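Local coordinates for protein endo-alpha-mannosidase (Bacteroides thetaiotaomicron, PDB 4ACY) that acts as a GH99 endo-alpha-mannosidase, probably hydrolysing alpha-mannosidic bonds within the chains of N-glycan-type oligosaccharides, at residues Thr228-Glu231 against Ser232-Pro235; Ser265-Gln268 against Trp269-Ala272; Arg289-Pro292 against Trp293-Ser296; Asn328-Glu332 against Gly333-Glu337. One frame throughout, in Å; residues are numbered along the deposited sequence.

Interaction 1 (Thr228-Glu231 against Ser232-Pro235); sequences TLKE and SELP
Glu233 OE1 receives a short 2.6 Å hydrogen bond from the oxygen of water 2, which on its other side accepts Leu229 N, so that the carboxylate is tied through water to the backbone four residues earlier. The setting is a short 3-10 turn in the loop that carries the TIM barrel from strand 223-227 into helix 235-239. Its two i to i+3 bonds are Glu233 N to Lys230 O at 3.0 Å and the longer Leu234 N to Glu231 O at 3.3 Å. Water 1 bridges Thr228 OG1 and, as donor, Glu233 O.

Lys230 and Glu233 meet mainly through their methylenes. With Lys230 CG set between the backbone N and the carbonyl carbon (chi1 61°), the chain runs over the glutamate, and CG of one lies 3.5 Å from CG of the other. The bend at Lys230 chi3 (84°) brings CE alongside the carboxylate, yet NZ stays 4.2 Å from Glu233 OE2. The opposite charges are near each other without forming a salt bridge, and the attraction is probably modest.

Inward, Leu234 reaches Phe245 on strand 244-246 and Met266 on helix 263-272, while Glu231 N is held by Asn256 OD1. Leu234 spans the turn: its CG is 3.3 Å from Glu231 O, and its CD2 lies 3.6 Å from Thr228 OG1.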
# COMPACT_ATOMS: atom_id res chain seq x y z
N THR A 228 10.56 -7.63 0.92
CA THR A 228 11.52 -8.41 1.68
C THR A 228 10.89 -8.77 3.02
O THR A 228 10.19 -7.96 3.60
CB THR A 228 12.89 -7.68 1.86
OG1 THR A 228 13.84 -8.59 2.46
CG2 THR A 228 12.75 -6.44 2.71
N LEU A 229 11.15 -9.99 3.47
CA LEU A 229 10.68 -10.47 4.78
C LEU A 229 11.72 -10.34 5.88
O LEU A 229 11.39 -10.24 7.06
CB LEU A 229 10.26 -11.93 4.68
CG LEU A 229 9.12 -12.25 3.73
CD1 LEU A 229 9.00 -13.77 3.69
CD2 LEU A 229 7.84 -11.57 4.20
N LYS A 230 12.99 -10.37 5.51
CA LYS A 230 14.05 -10.35 6.50
C LYS A 230 15.36 -9.83 5.93
O LYS A 230 15.67 -10.04 4.75
CB LYS A 230 14.26 -11.74 7.11
CG LYS A 230 14.66 -12.85 6.13
CD LYS A 230 14.53 -14.24 6.78
CE LYS A 230 13.11 -14.77 6.68
NZ LYS A 230 12.87 -15.85 7.67
N GLU A 231 16.10 -9.13 6.78
CA GLU A 231 17.41 -8.59 6.45
C GLU A 231 18.35 -9.63 5.83
O GLU A 231 19.13 -9.30 4.92
CB GLU A 231 18.00 -7.97 7.73
CG GLU A 231 19.36 -7.36 7.58
CD GLU A 231 19.60 -6.24 8.55
OE1 GLU A 231 19.01 -6.24 9.66
OE2 GLU A 231 20.38 -5.34 8.20
N SER A 232 18.26 -10.88 6.29
CA SER A 232 19.15 -11.95 5.82
C SER A 232 18.83 -12.45 4.41
O SER A 232 19.64 -13.15 3.80
CB SER A 232 19.18 -13.12 6.81
OG SER A 232 17.95 -13.82 6.80
N GLU A 233 17.66 -12.07 3.90
CA GLU A 233 17.28 -12.45 2.54
C GLU A 233 17.44 -11.30 1.53
O GLU A 233 17.07 -11.42 0.36
CB GLU A 233 15.85 -13.02 2.50
CG GLU A 233 15.74 -14.38 3.16
CD GLU A 233 14.32 -14.94 3.18
OE1 GLU A 233 13.36 -14.26 2.74
OE2 GLU A 233 14.16 -16.08 3.65
N LEU A 234 18.01 -10.19 1.99
CA LEU A 234 18.27 -9.05 1.10
C LEU A 234 19.10 -9.40 -0.15
O LEU A 234 18.86 -8.83 -1.22
CB LEU A 234 18.87 -7.87 1.88
CG LEU A 234 17.92 -7.10 2.81
CD1 LEU A 234 18.66 -5.98 3.52
CD2 LEU A 234 16.74 -6.54 2.04
N PRO A 235 20.06 -10.35 -0.05
CA PRO A 235 20.75 -10.77 -1.28
C PRO A 235 19.83 -11.27 -2.39
O PRO A 235 20.20 -11.18 -3.58
CB PRO A 235 21.66 -11.92 -0.79
CG PRO A 235 21.97 -11.55 0.60
CD PRO A 235 20.71 -10.91 1.15
O HOH W 1 14.39 -10.37 0.28
O HOH W 2 12.71 -11.84 2.01

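Interaction 2 (Ser265-Gln268 against Trp269-Ala272); sequences SMQQ and WAKA
Trp269 CB rests 3.4 Å from Met266 O, one turn back on helix 263-272, the helix of the beta-alpha-beta unit that joins barrel strands 244-246 and 276-281. The backbone is regular alpha-helix: four successive i to i+4 bonds run from Trp269 N, Ala270 N, Lys271 N and Ala272 N to the carbonyls of Ser265 through Gln268. The straightest of them is Lys271 N to Gln267 O, 2.9 Å long with an angle of 169° at the hydrogen.

What distinguishes the faces is how the side chains leave the helix. Trp269 has CG anti to its own N (chi1 -172°), which swings the indole away from the preceding turn, toward Leu234 in the loop before helix 235-239; His273 stacks on the ring. Met266, present as selenomethionine, sends its side chain inward to Phe245 and Phe277 of the flanking strands. Ala270 faces the same two phenylalanines, and its small CB sits 3.4 Å from Gln267 O.

The two glutamines behave differently. Gln268 is extended beyond CG and touches the following turn just at its base, whereas Gln267 turns back at chi2 (62°) and lies against Phe277. Lys271 CB sits 3.6 Å from Gln267 O, and the rest of the chain runs away from the preceding turn. The bend in Gln267 leaves its OE1 4.3 Å from Ala270 CB.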
# COMPACT_ATOMS: atom_id res chain seq x y z
N SER A 265 20.13 -0.61 9.62
CA SER A 265 20.97 -1.64 9.01
C SER A 265 20.54 -1.99 7.57
O SER A 265 21.37 -2.19 6.69
CB SER A 265 21.01 -2.87 9.92
OG SER A 265 21.67 -3.97 9.31
N MSE A 266 19.23 -2.03 7.33
CA MSE A 266 18.74 -2.34 5.99
C MSE A 266 19.07 -1.21 5.01
O MSE A 266 19.44 -1.47 3.85
CB MSE A 266 17.25 -2.66 6.02
CG MSE A 266 16.99 -4.02 6.66
SE MSE A 266 15.15 -4.25 7.27
CE MSE A 266 14.30 -4.30 5.53
N GLN A 267 18.95 0.03 5.48
CA GLN A 267 19.34 1.20 4.68
C GLN A 267 20.83 1.14 4.35
O GLN A 267 21.23 1.46 3.23
CB GLN A 267 19.03 2.50 5.43
CG GLN A 267 19.63 3.79 4.80
CD GLN A 267 19.12 4.09 3.38
OE1 GLN A 267 18.20 3.46 2.88
NE2 GLN A 267 19.75 5.07 2.73
N GLN A 268 21.63 0.75 5.33
CA GLN A 268 23.08 0.59 5.13
C GLN A 268 23.36 -0.44 4.04
O GLN A 268 24.21 -0.21 3.18
CB GLN A 268 23.79 0.20 6.43
CG GLN A 268 23.99 1.32 7.45
CD GLN A 268 24.53 0.82 8.80
OE1 GLN A 268 25.33 -0.13 8.86
NE2 GLN A 268 24.09 1.45 9.89
N TRP A 269 22.64 -1.57 4.06
CA TRP A 269 22.76 -2.60 3.03
C TRP A 269 22.36 -2.06 1.66
O TRP A 269 23.04 -2.30 0.66
CB TRP A 269 21.90 -3.83 3.38
CG TRP A 269 22.15 -4.99 2.45
CD1 TRP A 269 23.04 -6.02 2.64
CD2 TRP A 269 21.52 -5.25 1.18
NE1 TRP A 269 23.00 -6.89 1.58
CE2 TRP A 269 22.08 -6.44 0.66
CE3 TRP A 269 20.55 -4.58 0.42
CZ2 TRP A 269 21.70 -6.99 -0.56
CZ3 TRP A 269 20.17 -5.12 -0.80
CH2 TRP A 269 20.74 -6.31 -1.28
N ALA A 270 21.25 -1.32 1.63
CA ALA A 270 20.74 -0.75 0.39
C ALA A 270 21.79 0.15 -0.26
O ALA A 270 22.06 0.03 -1.45
CB ALA A 270 19.45 0.04 0.64
N LYS A 271 22.34 1.07 0.53
CA LYS A 271 23.36 2.01 0.07
C LYS A 271 24.57 1.24 -0.46
O LYS A 271 25.06 1.50 -1.57
CB LYS A 271 23.74 2.97 1.21
CG LYS A 271 24.65 4.14 0.85
CD LYS A 271 24.92 4.99 2.11
CE LYS A 271 26.21 5.82 1.99
NZ LYS A 271 25.91 7.24 1.67
N ALA A 272 25.03 0.26 0.31
CA ALA A 272 26.20 -0.54 -0.08
C ALA A 272 25.96 -1.38 -1.34
O ALA A 272 26.91 -1.71 -2.05
CB ALA A 272 26.68 -1.42 1.09

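Interaction 3 (Arg289-Pro292 against Trp293-Ser296); sequences RIRP and WNGS
This is a surface contact within a tight turn, on the long loop between strand 276-281 and helix 305-316. The chain reverses from Arg291 to Asn294, closed by a hydrogen bond from Asn294 N to Arg291 O of 2.9 Å (154° at the hydrogen), with Pro292 and Trp293 at the two corners. Water 3 donates to Pro292 O at 2.6 Å and accepts Gly295 N, carrying the link one residue further.

The main side-chain event is the indole of Trp293 lying back over the start of the turn. Its CG sits between the backbone N and the carbonyl carbon (chi1 46°), which folds the ring over Arg291 instead of out from the chain. Arg291 CB and Asn294 CB, themselves 3.7 Å apart, both lie over one face, toward its rim. Arg291 continues extended past the benzene part of the indole, where its CD is 3.8 Å from Trp293 CZ2. The guanidinium does not stack on this ring, since the two planes stand 58° apart; Ile290 CD1 lies over a guanidinium face instead, 3.8 Å above the plane.

The polar ends are tied to residues beyond the turn. Arg291 NH1 makes salt bridges to Asp287 and Glu332, Trp293 NE1 bonds to Ala67 O, and Asn294 uses OD1 for Thr297 and ND2 for Asp287. Together these make a type I beta turn set in a beta-alpha loop of the TIM barrel.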
# COMPACT_ATOMS: atom_id res chain seq x y z
N ARG A 289 -11.98 -8.58 12.58
CA ARG A 289 -13.26 -8.87 11.94
C ARG A 289 -13.08 -9.92 10.83
O ARG A 289 -13.83 -10.91 10.76
CB ARG A 289 -13.94 -7.60 11.44
CG ARG A 289 -14.41 -6.68 12.58
CD ARG A 289 -15.85 -6.99 12.96
NE ARG A 289 -16.79 -6.13 12.24
CZ ARG A 289 -18.10 -6.34 12.16
NH1 ARG A 289 -18.66 -7.38 12.76
NH2 ARG A 289 -18.84 -5.49 11.48
N ILE A 290 -12.08 -9.70 9.96
CA ILE A 290 -11.84 -10.63 8.85
C ILE A 290 -10.97 -11.82 9.25
O ILE A 290 -11.02 -12.85 8.57
CB ILE A 290 -11.30 -9.94 7.57
CG1 ILE A 290 -9.91 -9.31 7.78
CG2 ILE A 290 -12.29 -8.90 7.04
CD1 ILE A 290 -9.02 -9.44 6.53
N ARG A 291 -10.18 -11.68 10.32
CA ARG A 291 -9.30 -12.76 10.83
C ARG A 291 -9.37 -12.86 12.36
O ARG A 291 -8.45 -12.43 13.07
CB ARG A 291 -7.84 -12.54 10.37
CG ARG A 291 -7.66 -12.45 8.86
CD ARG A 291 -6.20 -12.21 8.49
NE ARG A 291 -6.02 -12.12 7.05
CZ ARG A 291 -5.53 -11.06 6.41
NH1 ARG A 291 -5.16 -9.97 7.09
NH2 ARG A 291 -5.38 -11.10 5.09
N PRO A 292 -10.44 -13.48 12.89
CA PRO A 292 -10.72 -13.40 14.33
C PRO A 292 -9.61 -13.99 15.20
O PRO A 292 -9.48 -13.61 16.36
CB PRO A 292 -12.01 -14.20 14.51
CG PRO A 292 -12.63 -14.28 13.16
CD PRO A 292 -11.57 -14.04 12.12
N TRP A 293 -8.84 -14.91 14.61
CA TRP A 293 -7.75 -15.63 15.27
C TRP A 293 -6.44 -14.84 15.31
O TRP A 293 -5.45 -15.28 15.92
CB TRP A 293 -7.51 -16.97 14.53
CG TRP A 293 -7.48 -16.74 13.05
CD1 TRP A 293 -8.54 -16.81 12.19
CD2 TRP A 293 -6.36 -16.32 12.27
NE1 TRP A 293 -8.14 -16.47 10.92
CE2 TRP A 293 -6.81 -16.17 10.94
CE3 TRP A 293 -5.00 -16.07 12.56
CZ2 TRP A 293 -5.96 -15.78 9.89
CZ3 TRP A 293 -4.16 -15.69 11.53
CH2 TRP A 293 -4.64 -15.54 10.21
N ASN A 294 -6.43 -13.67 14.66
CA ASN A 294 -5.17 -12.94 14.40
C ASN A 294 -4.88 -11.80 15.37
O ASN A 294 -4.18 -10.84 15.02
CB ASN A 294 -5.13 -12.43 12.95
CG ASN A 294 -3.72 -12.10 12.46
OD1 ASN A 294 -2.72 -12.66 12.92
ND2 ASN A 294 -3.64 -11.19 11.49
N GLY A 295 -5.36 -11.94 16.60
CA GLY A 295 -5.12 -10.94 17.64
C GLY A 295 -3.65 -10.66 17.95
O GLY A 295 -3.31 -9.56 18.40
N SER A 296 -2.78 -11.63 17.68
CA SER A 296 -1.35 -11.46 17.96
C SER A 296 -0.71 -10.36 17.10
O SER A 296 0.32 -9.80 17.46
CB SER A 296 -0.57 -12.78 17.80
OG SER A 296 -0.52 -13.23 16.45
O HOH W 3 -7.39 -13.40 17.90

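Interaction 4 (Asn328-Glu332 against Gly333-Glu337); sequences NEWHE and GTQIE
The loop that leaves the last barrel strand, 322-324, lies at the end of the barrel where TIM-barrel glycosidases carry their active sites, and a formic acid molecule, probably from the crystallisation liquor, bound about 5 Å from the side chain of Glu329 is consistent with a pocket here. Within this loop the indole of Trp330 is caught from two directions. Its NE1 donates to Glu337 OE1 at 2.9 Å, the acceptor lying nearly in the ring plane, although the N-H comes to the carboxylate from well above that group's own plane. OE1 is also bonded to Tyr97 OH and lies 3.2 Å from Asn328 CB.

Over the ring face comes Gln335. Its CG lies 3.4 Å from the centroid of the six-membered ring, almost on the normal, in a CH-pi contact. A bend at chi2 (-65°) then lays the amide nearly parallel to the indole, the planes 8° apart, with CD 3.6 Å from Trp330 CE3; its main polar partner is Tyr352. Edge bond and stacked face should fix the ring's rotation.

Gly333 N closes the bend onto Trp330 O at 3.2 Å, and its positive phi (65°) suits glycine. Water 5 links Glu332 OE1, at 2.6 Å, to Thr334 OG1, which also bonds to Ser326; Glu332 OE2 forms a salt bridge with Arg291 NH1.

The contact is largely buried: Asn328 and Glu337 touch His108 of helix 102-115, Ile336 packs on Tyr360 of helix 359-376, and backbone bonds from Thr334, Ile336 and Glu337 run back to Ser326 and Phe327, just beyond strand 322-324.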
# COMPACT_ATOMS: atom_id res chain seq x y z
N ASN A 328 -5.94 3.16 2.87
CA ASN A 328 -7.29 2.65 3.07
C ASN A 328 -7.43 1.14 2.96
O ASN A 328 -8.33 0.63 2.28
CB ASN A 328 -8.30 3.34 2.13
CG ASN A 328 -8.03 3.07 0.65
OD1 ASN A 328 -6.90 2.73 0.25
ND2 ASN A 328 -9.07 3.22 -0.18
N GLU A 329 -6.53 0.42 3.64
CA GLU A 329 -6.71 -1.02 3.79
C GLU A 329 -7.53 -1.20 5.07
O GLU A 329 -6.99 -1.48 6.15
CB GLU A 329 -5.36 -1.73 3.89
CG GLU A 329 -5.27 -3.08 3.11
CD GLU A 329 -6.27 -4.15 3.57
OE1 GLU A 329 -7.23 -3.84 4.29
OE2 GLU A 329 -6.08 -5.34 3.18
N TRP A 330 -8.84 -0.99 4.92
CA TRP A 330 -9.76 -1.01 6.04
C TRP A 330 -9.81 -2.37 6.72
O TRP A 330 -9.94 -2.44 7.95
CB TRP A 330 -11.17 -0.54 5.60
CG TRP A 330 -11.21 0.94 5.38
CD1 TRP A 330 -10.98 1.60 4.21
CD2 TRP A 330 -11.44 1.96 6.37
NE1 TRP A 330 -11.08 2.96 4.40
CE2 TRP A 330 -11.34 3.21 5.72
CE3 TRP A 330 -11.72 1.94 7.75
CZ2 TRP A 330 -11.54 4.43 6.39
CZ3 TRP A 330 -11.91 3.15 8.42
CH2 TRP A 330 -11.81 4.38 7.73
N HIS A 331 -9.67 -3.44 5.95
CA HIS A 331 -9.79 -4.78 6.54
C HIS A 331 -8.73 -5.01 7.58
O HIS A 331 -8.93 -5.78 8.52
CB HIS A 331 -9.67 -5.91 5.51
CG HIS A 331 -10.53 -5.73 4.31
ND1 HIS A 331 -11.91 -5.63 4.37
CD2 HIS A 331 -10.21 -5.68 3.00
CE1 HIS A 331 -12.39 -5.49 3.15
NE2 HIS A 331 -11.38 -5.53 2.30
N GLU A 332 -7.58 -4.34 7.42
CA GLU A 332 -6.44 -4.59 8.29
C GLU A 332 -6.20 -3.49 9.32
O GLU A 332 -5.24 -3.56 10.09
CB GLU A 332 -5.18 -4.84 7.45
CG GLU A 332 -5.32 -6.13 6.65
CD GLU A 332 -4.07 -6.54 5.93
OE1 GLU A 332 -3.20 -5.68 5.65
OE2 GLU A 332 -3.98 -7.75 5.59
N GLY A 333 -7.09 -2.51 9.35
CA GLY A 333 -7.05 -1.49 10.40
C GLY A 333 -5.80 -0.64 10.32
O GLY A 333 -5.33 -0.11 11.33
N THR A 334 -5.24 -0.54 9.12
CA THR A 334 -4.02 0.23 8.94
C THR A 334 -4.27 1.60 8.30
O THR A 334 -3.31 2.32 8.05
CB THR A 334 -2.98 -0.53 8.09
OG1 THR A 334 -3.55 -0.84 6.81
CG2 THR A 334 -2.56 -1.83 8.79
N GLN A 335 -5.54 1.94 8.06
CA GLN A 335 -5.89 3.13 7.27
C GLN A 335 -5.54 4.44 7.97
O GLN A 335 -5.68 4.55 9.18
CB GLN A 335 -7.37 3.09 6.85
CG GLN A 335 -8.40 3.44 7.93
CD GLN A 335 -8.46 2.45 9.12
OE1 GLN A 335 -8.22 1.24 8.97
NE2 GLN A 335 -8.81 2.97 10.28
N ILE A 336 -5.05 5.41 7.19
CA ILE A 336 -4.97 6.78 7.73
C ILE A 336 -6.21 7.56 7.33
O ILE A 336 -6.46 8.66 7.86
CB ILE A 336 -3.65 7.51 7.33
CG1 ILE A 336 -3.55 7.65 5.81
CG2 ILE A 336 -2.41 6.81 7.96
CD1 ILE A 336 -2.42 8.59 5.38
N GLU A 337 -7.00 6.97 6.43
CA GLU A 337 -8.28 7.55 5.99
C GLU A 337 -9.18 7.84 7.20
O GLU A 337 -9.21 7.06 8.18
CB GLU A 337 -8.99 6.65 4.98
CG GLU A 337 -10.21 7.34 4.36
CD GLU A 337 -10.95 6.54 3.36
OE1 GLU A 337 -10.52 5.41 3.00
OE2 GLU A 337 -12.00 7.05 2.89
O HOH W 4 -10.40 -0.58 9.71
O HOH W 5 -2.43 -3.16 5.59

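Overall arrangement
All four contacts are local, and they form two touching pairs in one TIM barrel. Interactions 1 and 2 adjoin where Leu234 meets the indole of Trp269, setting the loop after strand 223-227 against helix 263-272; both are partly buried, but interaction 2 rests on helical backbone bonds, interaction 1 on a 3-10 turn supplemented by two bridging waters. Interactions 3 and 4 join through the salt bridge of Arg291 NH1 with Glu332 OE2, at 2.9 Å, and Ile290 against His331. Interaction 3 is at the surface, whereas interaction 4 is buried nearer the centre. Both involve a tryptophan face met by aliphatic carbon, but the buried indole also has a stacked amide and a carboxylate bonded at its edge.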